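Local atomic coordinates of leucyl aminopeptidase (Trypanosoma brucei brucei, PDB entry 5NTD), a protein that probably removes N-terminal residues, leucine above all, from peptides as a hexameric, metal-dependent M17 aminopeptidase, seen here with manganese and the inhibitor bestatin. Residues 44-49 and 129-134; 221-226 and 263-268; 317-322 and 337-342. All blocks are in the same frame, centred on the assembly; numbering follows the deposited sequence.

Interaction 1 of 3, residues 44-49 and 129-134; sequences SGLAVL and AALDEV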
loop_
_atom_site.group_PDB
_atom_site.type_symbol
_atom_site.label_atom_id
_atom_site.label_comp_id
_atom_site.label_asym_id
_atom_site.label_seq_id
_atom_site.Cartn_x
_atom_site.Cartn_y
_atom_site.Cartn_z
ATOM N N SER G 44 -47.094 25.064 15.451
ATOM C CA SER G 44 -46.053 25.106 16.502
ATOM C C SER G 44 -45.277 26.399 16.444
ATOM O O SER G 44 -45.535 27.245 15.589
ATOM C CB SER G 44 -45.069 23.907 16.378
ATOM O OG SER G 44 -44.150 24.055 15.296
ATOM N N GLY G 45 -44.233 26.475 17.275
ATOM C CA GLY G 45 -43.304 27.634 17.293
ATOM C C GLY G 45 -42.255 27.727 16.201
ATOM O O GLY G 45 -41.407 28.636 16.193
ATOM N N LEU G 46 -42.347 26.829 15.228
ATOM C CA LEU G 46 -41.457 26.893 14.068
ATOM C C LEU G 46 -42.250 26.802 12.783
ATOM O O LEU G 46 -43.117 25.949 12.634
ATOM C CB LEU G 46 -40.438 25.749 14.124
ATOM C CG LEU G 46 -39.468 25.672 12.962
ATOM C CD1 LEU G 46 -38.524 26.873 12.898
ATOM C CD2 LEU G 46 -38.660 24.373 13.057
ATOM N N ALA G 47 -41.914 27.664 11.848
ATOM C CA ALA G 47 -42.460 27.558 10.491
ATOM C C ALA G 47 -41.355 27.709 9.487
ATOM O O ALA G 47 -40.431 28.526 9.674
ATOM C CB ALA G 47 -43.518 28.627 10.240
ATOM N N VAL G 48 -41.480 26.961 8.399
ATOM C CA VAL G 48 -40.461 26.957 7.341
ATOM C C VAL G 48 -41.093 27.434 6.046
ATOM O O VAL G 48 -42.183 27.000 5.689
ATOM C CB VAL G 48 -39.844 25.562 7.176
ATOM C CG1 VAL G 48 -38.659 25.592 6.209
ATOM C CG2 VAL G 48 -39.410 24.993 8.517
ATOM N N LEU G 49 -40.384 28.292 5.350
ATOM C CA LEU G 49 -40.800 28.753 4.061
ATOM C C LEU G 49 -39.705 28.526 3.025
ATOM O O LEU G 49 -38.632 29.135 3.110
ATOM C CB LEU G 49 -41.124 30.257 4.118
ATOM C CG LEU G 49 -41.485 30.935 2.775
ATOM C CD1 LEU G 49 -42.738 30.326 2.165
ATOM C CD2 LEU G 49 -41.656 32.437 2.958
ATOM N N ALA G 129 -31.800 21.742 7.554
ATOM C CA ALA G 129 -31.180 22.821 8.298
ATOM C C ALA G 129 -32.211 23.531 9.212
ATOM O O ALA G 129 -31.957 23.808 10.382
ATOM C CB ALA G 129 -30.542 23.830 7.351
ATOM N N ALA G 130 -33.364 23.858 8.644
ATOM C CA ALA G 130 -34.421 24.585 9.382
ATOM C C ALA G 130 -34.903 23.792 10.581
ATOM O O ALA G 130 -35.139 24.341 11.643
ATOM C CB ALA G 130 -35.593 24.911 8.479
ATOM N N LEU G 131 -35.047 22.492 10.418
ATOM C CA LEU G 131 -35.524 21.638 11.517
ATOM C C LEU G 131 -34.526 21.515 12.680
ATOM O O LEU G 131 -34.862 21.044 13.757
ATOM C CB LEU G 131 -35.885 20.261 11.000
ATOM C CG LEU G 131 -37.109 20.255 10.095
ATOM C CD1 LEU G 131 -37.297 18.901 9.472
ATOM C CD2 LEU G 131 -38.351 20.627 10.903
ATOM N N ASP G 132 -33.288 21.920 12.445
ATOM C CA ASP G 132 -32.295 21.998 13.520
ATOM C C ASP G 132 -32.657 23.082 14.542
ATOM O O ASP G 132 -32.102 23.104 15.618
ATOM C CB ASP G 132 -30.903 22.262 12.964
ATOM C CG ASP G 132 -29.855 21.311 13.511
ATOM O OD1 ASP G 132 -30.158 20.118 13.754
ATOM O OD2 ASP G 132 -28.706 21.757 13.678
ATOM N N GLU G 133 -33.576 23.971 14.188
ATOM C CA GLU G 133 -34.056 25.030 15.113
ATOM C C GLU G 133 -35.260 24.600 15.970
ATOM O O GLU G 133 -35.752 25.359 16.782
ATOM C CB GLU G 133 -34.373 26.351 14.412
ATOM C CG GLU G 133 -33.161 27.167 13.913
ATOM C CD GLU G 133 -33.487 28.563 13.360
ATOM O OE1 GLU G 133 -34.520 28.768 12.661
ATOM O OE2 GLU G 133 -32.671 29.497 13.614
ATOM N N VAL G 134 -35.696 23.361 15.816
ATOM C CA VAL G 134 -36.791 22.837 16.632
ATOM C C VAL G 134 -36.356 22.889 18.097
ATOM O O VAL G 134 -35.288 22.404 18.437
ATOM C CB VAL G 134 -37.216 21.418 16.214
ATOM C CG1 VAL G 134 -38.090 20.747 17.255
ATOM C CG2 VAL G 134 -38.004 21.485 14.917
#

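Interaction 2 of 3, residues 221-226 and 263-268; sequences TTATFT and AFEAPR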
loop_
_atom_site.group_PDB
_atom_site.type_symbol
_atom_site.label_atom_id
_atom_site.label_comp_id
_atom_site.label_asym_id
_atom_site.label_seq_id
_atom_site.Cartn_x
_atom_site.Cartn_y
_atom_site.Cartn_z
ATOM N N THR G 221 -31.152 -8.286 9.080
ATOM C CA THR G 221 -30.506 -9.514 8.606
ATOM C C THR G 221 -31.283 -10.104 7.445
ATOM O O THR G 221 -32.344 -9.602 7.077
ATOM C CB THR G 221 -30.449 -10.552 9.714
ATOM O OG1 THR G 221 -31.762 -11.057 9.954
ATOM C CG2 THR G 221 -29.914 -9.964 10.983
ATOM N N THR G 222 -30.758 -11.164 6.850
ATOM C CA THR G 222 -31.473 -11.825 5.780
ATOM C C THR G 222 -32.837 -12.318 6.298
ATOM O O THR G 222 -33.843 -12.234 5.607
ATOM C CB THR G 222 -30.741 -13.031 5.192
ATOM O OG1 THR G 222 -30.476 -13.988 6.214
ATOM C CG2 THR G 222 -29.437 -12.608 4.523
ATOM N N ALA G 223 -32.865 -12.750 7.557
ATOM C CA ALA G 223 -34.081 -13.265 8.197
ATOM C C ALA G 223 -35.049 -12.152 8.550
ATOM O O ALA G 223 -36.276 -12.287 8.281
ATOM C CB ALA G 223 -33.769 -14.068 9.443
ATOM N N THR G 224 -34.562 -11.062 9.147
ATOM C CA THR G 224 -35.504 -9.993 9.531
ATOM C C THR G 224 -36.075 -9.261 8.310
ATOM O O THR G 224 -37.236 -8.843 8.307
ATOM C CB THR G 224 -34.969 -9.001 10.540
ATOM O OG1 THR G 224 -33.821 -8.349 10.015
ATOM C CG2 THR G 224 -34.648 -9.704 11.813
ATOM N N PHE G 225 -35.269 -9.121 7.270
ATOM C CA PHE G 225 -35.747 -8.489 6.023
ATOM C C PHE G 225 -36.888 -9.366 5.459
ATOM O O PHE G 225 -37.937 -8.877 5.056
ATOM C CB PHE G 225 -34.628 -8.356 5.015
ATOM C CG PHE G 225 -34.837 -7.287 3.959
ATOM C CD1 PHE G 225 -36.083 -6.823 3.589
ATOM C CD2 PHE G 225 -33.720 -6.786 3.285
ATOM C CE1 PHE G 225 -36.220 -5.866 2.602
ATOM C CE2 PHE G 225 -33.852 -5.815 2.285
ATOM C CZ PHE G 225 -35.105 -5.367 1.934
ATOM N N THR G 226 -36.659 -10.662 5.470
ATOM C CA THR G 226 -37.672 -11.599 4.998
ATOM C C THR G 226 -38.971 -11.485 5.834
ATOM O O THR G 226 -40.071 -11.469 5.283
ATOM C CB THR G 226 -37.148 -13.038 5.034
ATOM O OG1 THR G 226 -36.037 -13.132 4.133
ATOM C CG2 THR G 226 -38.240 -14.043 4.592
ATOM N N ALA G 263 -22.511 -17.189 5.866
ATOM C CA ALA G 263 -23.079 -16.296 6.894
ATOM C C ALA G 263 -23.807 -17.054 7.999
ATOM O O ALA G 263 -24.222 -18.201 7.839
ATOM C CB ALA G 263 -24.023 -15.271 6.281
ATOM N N PHE G 264 -23.957 -16.374 9.116
ATOM C CA PHE G 264 -24.697 -16.895 10.258
ATOM C C PHE G 264 -26.189 -17.094 9.914
ATOM O O PHE G 264 -26.755 -18.136 10.190
ATOM C CB PHE G 264 -24.553 -15.961 11.438
ATOM C CG PHE G 264 -25.240 -16.435 12.685
ATOM C CD1 PHE G 264 -24.687 -17.450 13.460
ATOM C CD2 PHE G 264 -26.436 -15.841 13.107
ATOM C CE1 PHE G 264 -25.318 -17.851 14.634
ATOM C CE2 PHE G 264 -27.080 -16.247 14.273
ATOM C CZ PHE G 264 -26.513 -17.254 15.031
ATOM N N GLU G 265 -26.796 -16.097 9.289
ATOM C CA GLU G 265 -28.197 -16.185 8.780
ATOM C C GLU G 265 -28.193 -16.619 7.312
ATOM O O GLU G 265 -27.386 -16.148 6.485
ATOM C CB GLU G 265 -28.927 -14.869 8.926
ATOM C CG GLU G 265 -28.961 -14.322 10.353
ATOM C CD GLU G 265 -30.045 -14.961 11.214
ATOM O OE1 GLU G 265 -30.465 -16.044 10.811
ATOM O OE2 GLU G 265 -30.485 -14.430 12.272
ATOM N N ALA G 266 -29.080 -17.542 6.991
ATOM C CA ALA G 266 -29.095 -18.152 5.643
ATOM C C ALA G 266 -29.530 -17.170 4.561
ATOM O O ALA G 266 -30.297 -16.249 4.822
ATOM C CB ALA G 266 -30.007 -19.360 5.638
ATOM N N PRO G 267 -29.071 -17.384 3.325
ATOM C CA PRO G 267 -29.535 -16.532 2.252
ATOM C C PRO G 267 -30.952 -16.900 1.882
ATOM O O PRO G 267 -31.377 -18.031 2.116
ATOM C CB PRO G 267 -28.606 -16.874 1.098
ATOM C CG PRO G 267 -28.173 -18.259 1.378
ATOM C CD PRO G 267 -28.094 -18.375 2.859
ATOM N N ARG G 268 -31.650 -15.946 1.292
ATOM C CA ARG G 268 -33.019 -16.151 0.820
ATOM C C ARG G 268 -33.240 -15.460 -0.491
ATOM O O ARG G 268 -32.840 -14.323 -0.666
ATOM C CB ARG G 268 -34.025 -15.618 1.858
ATOM C CG ARG G 268 -34.158 -16.521 3.076
ATOM C CD ARG G 268 -34.213 -15.692 4.325
ATOM N NE ARG G 268 -34.665 -16.419 5.505
ATOM C CZ ARG G 268 -33.894 -16.813 6.509
ATOM N NH1 ARG G 268 -32.597 -16.590 6.523
ATOM N NH2 ARG G 268 -34.457 -17.383 7.556
HETATM O O HOH W 1 -31.933 -12.271 12.165
#

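Interaction 3 of 3, residues 317-322 and 337-342; sequences AAVFCG and CTLCLA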
loop_
_atom_site.group_PDB
_atom_site.type_symbol
_atom_site.label_atom_id
_atom_site.label_comp_id
_atom_site.label_asym_id
_atom_site.label_seq_id
_atom_site.Cartn_x
_atom_site.Cartn_y
_atom_site.Cartn_z
ATOM N N ALA G 317 -34.086 -2.754 -0.837
ATOM C CA ALA G 317 -34.983 -1.850 -0.151
ATOM C C ALA G 317 -35.736 -0.983 -1.155
ATOM O O ALA G 317 -36.934 -0.746 -0.999
ATOM C CB ALA G 317 -34.246 -0.961 0.840
ATOM N N ALA G 318 -35.028 -0.517 -2.166
ATOM C CA ALA G 318 -35.626 0.338 -3.170
ATOM C C ALA G 318 -36.780 -0.376 -3.918
ATOM O O ALA G 318 -37.873 0.142 -4.022
ATOM C CB ALA G 318 -34.593 0.818 -4.165
ATOM N N VAL G 319 -36.500 -1.564 -4.435
ATOM C CA VAL G 319 -37.516 -2.325 -5.154
ATOM C C VAL G 319 -38.642 -2.778 -4.217
ATOM O O VAL G 319 -39.810 -2.774 -4.585
ATOM C CB VAL G 319 -36.968 -3.527 -5.934
ATOM C CG1 VAL G 319 -35.994 -3.045 -6.998
ATOM C CG2 VAL G 319 -36.328 -4.575 -5.047
ATOM N N PHE G 320 -38.281 -3.153 -3.014
ATOM C CA PHE G 320 -39.279 -3.557 -2.022
ATOM C C PHE G 320 -40.273 -2.438 -1.777
ATOM O O PHE G 320 -41.472 -2.629 -1.798
ATOM C CB PHE G 320 -38.629 -3.957 -0.705
ATOM C CG PHE G 320 -39.608 -4.349 0.357
ATOM C CD1 PHE G 320 -40.509 -5.379 0.139
ATOM C CD2 PHE G 320 -39.630 -3.700 1.596
ATOM C CE1 PHE G 320 -41.406 -5.765 1.133
ATOM C CE2 PHE G 320 -40.525 -4.074 2.588
ATOM C CZ PHE G 320 -41.425 -5.109 2.349
ATOM N N CYS G 321 -39.757 -1.246 -1.514
ATOM C CA CYS G 321 -40.613 -0.116 -1.141
ATOM C C CYS G 321 -41.382 0.431 -2.350
ATOM O O CYS G 321 -42.505 0.903 -2.214
ATOM C CB CYS G 321 -39.828 0.949 -0.428
ATOM S SG CYS G 321 -39.203 0.398 1.193
ATOM N N GLY G 322 -40.771 0.397 -3.508
ATOM C CA GLY G 322 -41.453 0.790 -4.759
ATOM C C GLY G 322 -42.634 -0.139 -5.020
ATOM O O GLY G 322 -43.713 0.272 -5.423
ATOM N N CYS G 337 -41.417 -8.826 -7.435
ATOM C CA CYS G 337 -40.320 -8.172 -6.719
ATOM C C CYS G 337 -39.498 -9.232 -6.019
ATOM O O CYS G 337 -39.926 -9.861 -5.064
ATOM C CB CYS G 337 -40.835 -7.178 -5.695
ATOM S SG CYS G 337 -39.504 -6.394 -4.736
ATOM N N THR G 338 -38.321 -9.456 -6.572
ATOM C CA THR G 338 -37.429 -10.526 -6.097
ATOM C C THR G 338 -36.273 -9.889 -5.315
ATOM O O THR G 338 -35.478 -9.122 -5.849
ATOM C CB THR G 338 -36.944 -11.407 -7.255
ATOM O OG1 THR G 338 -38.067 -12.108 -7.817
ATOM C CG2 THR G 338 -35.915 -12.427 -6.779
ATOM N N LEU G 339 -36.218 -10.217 -4.042
ATOM C CA LEU G 339 -35.169 -9.748 -3.141
ATOM C C LEU G 339 -34.091 -10.824 -3.034
ATOM O O LEU G 339 -34.353 -11.953 -2.632
ATOM C CB LEU G 339 -35.709 -9.452 -1.763
ATOM C CG LEU G 339 -36.942 -8.554 -1.711
ATOM C CD1 LEU G 339 -37.386 -8.441 -0.259
ATOM C CD2 LEU G 339 -36.680 -7.176 -2.293
ATOM N N CYS G 340 -32.878 -10.450 -3.423
ATOM C CA CYS G 340 -31.746 -11.364 -3.403
ATOM C C CYS G 340 -31.010 -11.119 -2.102
ATOM O O CYS G 340 -30.090 -10.297 -2.024
ATOM C CB CYS G 340 -30.839 -11.142 -4.602
ATOM S SG CYS G 340 -31.671 -11.241 -6.196
ATOM N N LEU G 341 -31.433 -11.835 -1.081
ATOM C CA LEU G 341 -30.956 -11.605 0.294
ATOM C C LEU G 341 -29.836 -12.560 0.699
ATOM O O LEU G 341 -29.960 -13.782 0.643
ATOM C CB LEU G 341 -32.068 -11.742 1.309
ATOM C CG LEU G 341 -33.278 -10.859 1.075
ATOM C CD1 LEU G 341 -34.362 -11.171 2.120
ATOM C CD2 LEU G 341 -32.924 -9.390 1.140
ATOM N N ALA G 342 -28.732 -11.955 1.090
ATOM C CA ALA G 342 -27.559 -12.709 1.567
ATOM C C ALA G 342 -26.658 -11.766 2.343
ATOM O O ALA G 342 -26.648 -10.569 2.114
ATOM C CB ALA G 342 -26.781 -13.321 0.414
#

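Interaction 1 of 3, residues 44-49 and 129-134
Leu46 and Val48, on strand 46-52 inside the mixed sheet of the N-terminal domain, receive helix 120-131 and the residues that follow. Two residues apart on the strand, both point toward the helical segment, and each meets a different part of it. Val48 straddles Ala130: its CG2 lies 3.8 Å from Ala130 CB and its CG1 3.9 Å from the same methyl, which thus sits across both branches of the valine.

Leu46 reaches further along. Its CG stands anti to the backbone N (chi1 179°), and this rotation carries CD2 out to Val134 and to the carbonyl of Ala130. CD2 does most of the work, pressing on Val134 CG2 at 3.5 Å, a little tighter than usual for two methyls, and the two side chains meet at about a right angle. The same CD2 lies 3.8 Å from Ala130 O and 4.3 Å from Leu131 CD2.

The topology explains why these parts meet. Strand 99-107, helix 120-131 and strand 140-145 form a beta-alpha-beta crossover whose two parallel strands flank strand 46-52, so the connecting helix passes over the strand in the middle. Val103 and Val141, on the flanking strands, extend the apolar surface beneath it.

From Leu131 to Val134 the chain makes a type I beta turn, closed by Val134 N to Leu131 O at 3.2 Å. Ala130 O, beside the Leu46 methyl, takes a backbone bond from Glu133 N at 3.0 Å. The Glu133 side chain lies along the margin, its OE1 4.4 Å from Leu46 CD1, while OE2 forms a salt bridge with Arg101. Tyr84 of a second subunit packs on Glu133 there.

Interaction 2 of 3, residues 221-226 and 263-268
Ala266 O is gripped by two donors that come from opposite faces of its carbonyl plane. Thr222 OG1 gives the shorter bond, 2.7 Å to Ala266 O, and Arg268 NH1 the other, 2.9 Å to that oxygen but bent, with an N-H...O angle of 134°. Each donor is tilted 34° from the plane. Thr222 holds its hydroxyl between its own backbone N and carbonyl carbon (chi1 58°), which turns OG1 outward from the helix start to the loop.

The arginine then runs back along the helix. Its chain bends at chi2 and brings the guanidinium flat over the backbone of Ala223, whose CA lies 3.9 Å above the plane of the group, over its centre. Thr226 meets the aliphatic part at about a right angle, its OG1 3.1 Å from Arg268 CD. That hydroxyl is itself fixed by donating to Thr222 O, one turn earlier, at 2.8 Å; Thr222 O also accepts from Thr226 N.

Glu265 CB also lies beside Thr222 OG1, and its chain, bent at chi2, lays CG beside Thr221 CB. A water bridges Glu265 and Thr221, donating to Glu265 OE2 at 2.6 Å and bonding to Thr221 OG1 as well. Thr224, turned away from the loop, packs on Leu12 and Val16 of helix 6-20.

Thr221 OG1 takes the amide of Thr224 at 2.9 Å, and Thr224 OG1 takes Thr221 N at 2.8 Å in return: a capping box, the classical start of a helix, here opening helix 222-236 of the catalytic domain.

Interaction 3 of 3, residues 317-322 and 337-342
Val319 CG2 fills the angle between two side chains of the strand, 3.7 Å from Cys337 SG and 3.8 Å from Leu339 CD2. Val319 and Leu339 slide past each other in opposite directions, so their branches lie alongside rather than end on. Leu339 CD2 also touches Phe320 CB at 4.1 Å and thus bridges two successive residues of the helix. The other methyl of the leucine, CD1, approaches the Phe320 ring obliquely.

Cys337 meets the same valine methyl, next to Leu339. With SG anti to its backbone N (chi1 178°), the sulfur stands up from the strand against the helix backbone, 3.6 Å from Val319 O and 3.9 Å from Phe320 N. It also comes within 4.0 Å of Val319 CB, and here the two backbones draw nearest, Phe320 CA lying 6.7 Å from Cys337 CA. Leu339 starts off at a slant to the helix, but its extended end (chi2 177°) comes nearer and delivers CD2 to Val319. The contact is wholly buried and apolar in its side chains, with no hydrogen bond running between helix and strand.

Helix 314-328 lies in the crossover connection between the neighbouring parallel strands 283-291 and 334-344, in the central sheet of the catalytic domain. Its segment 317-322 runs nearly opposite to strand segment 337-342, at 153° between their directions, with the axes 8.4 Å apart at closest approach. Strand 283-291, whose Leu286 packs on Val319, carries Lys289, and Asp312 lies just ahead of the helix; both belong to a manganese site.

Further out, Phe320 packs on Leu272 of strand 268-274 and on Ala229 of helix 222-236, while Leu339 is backed by Phe225 of that same helix.

Interaction 1 stands apart in the N-terminal domain, its centre 40 Å from that of interaction 2 and 34 Å from that of interaction 3. The other two adjoin within the catalytic domain, centres 13 Å apart. Leu341 is their meeting point: Arg268 N probably hydrogen-bonds to Leu341 O at 2.8 Å, pairing the start of strand 268-274 with strand 334-344, while Phe225 CD2 packs on Leu341 CD2 at 3.5 Å. Helices 222-236 and 314-328 thus both rest on strand 334-344. Next to that strand runs 283-291, which carries the manganese ligand Lys289. The Thr222 side chain lies about 13 Å from a manganese ion.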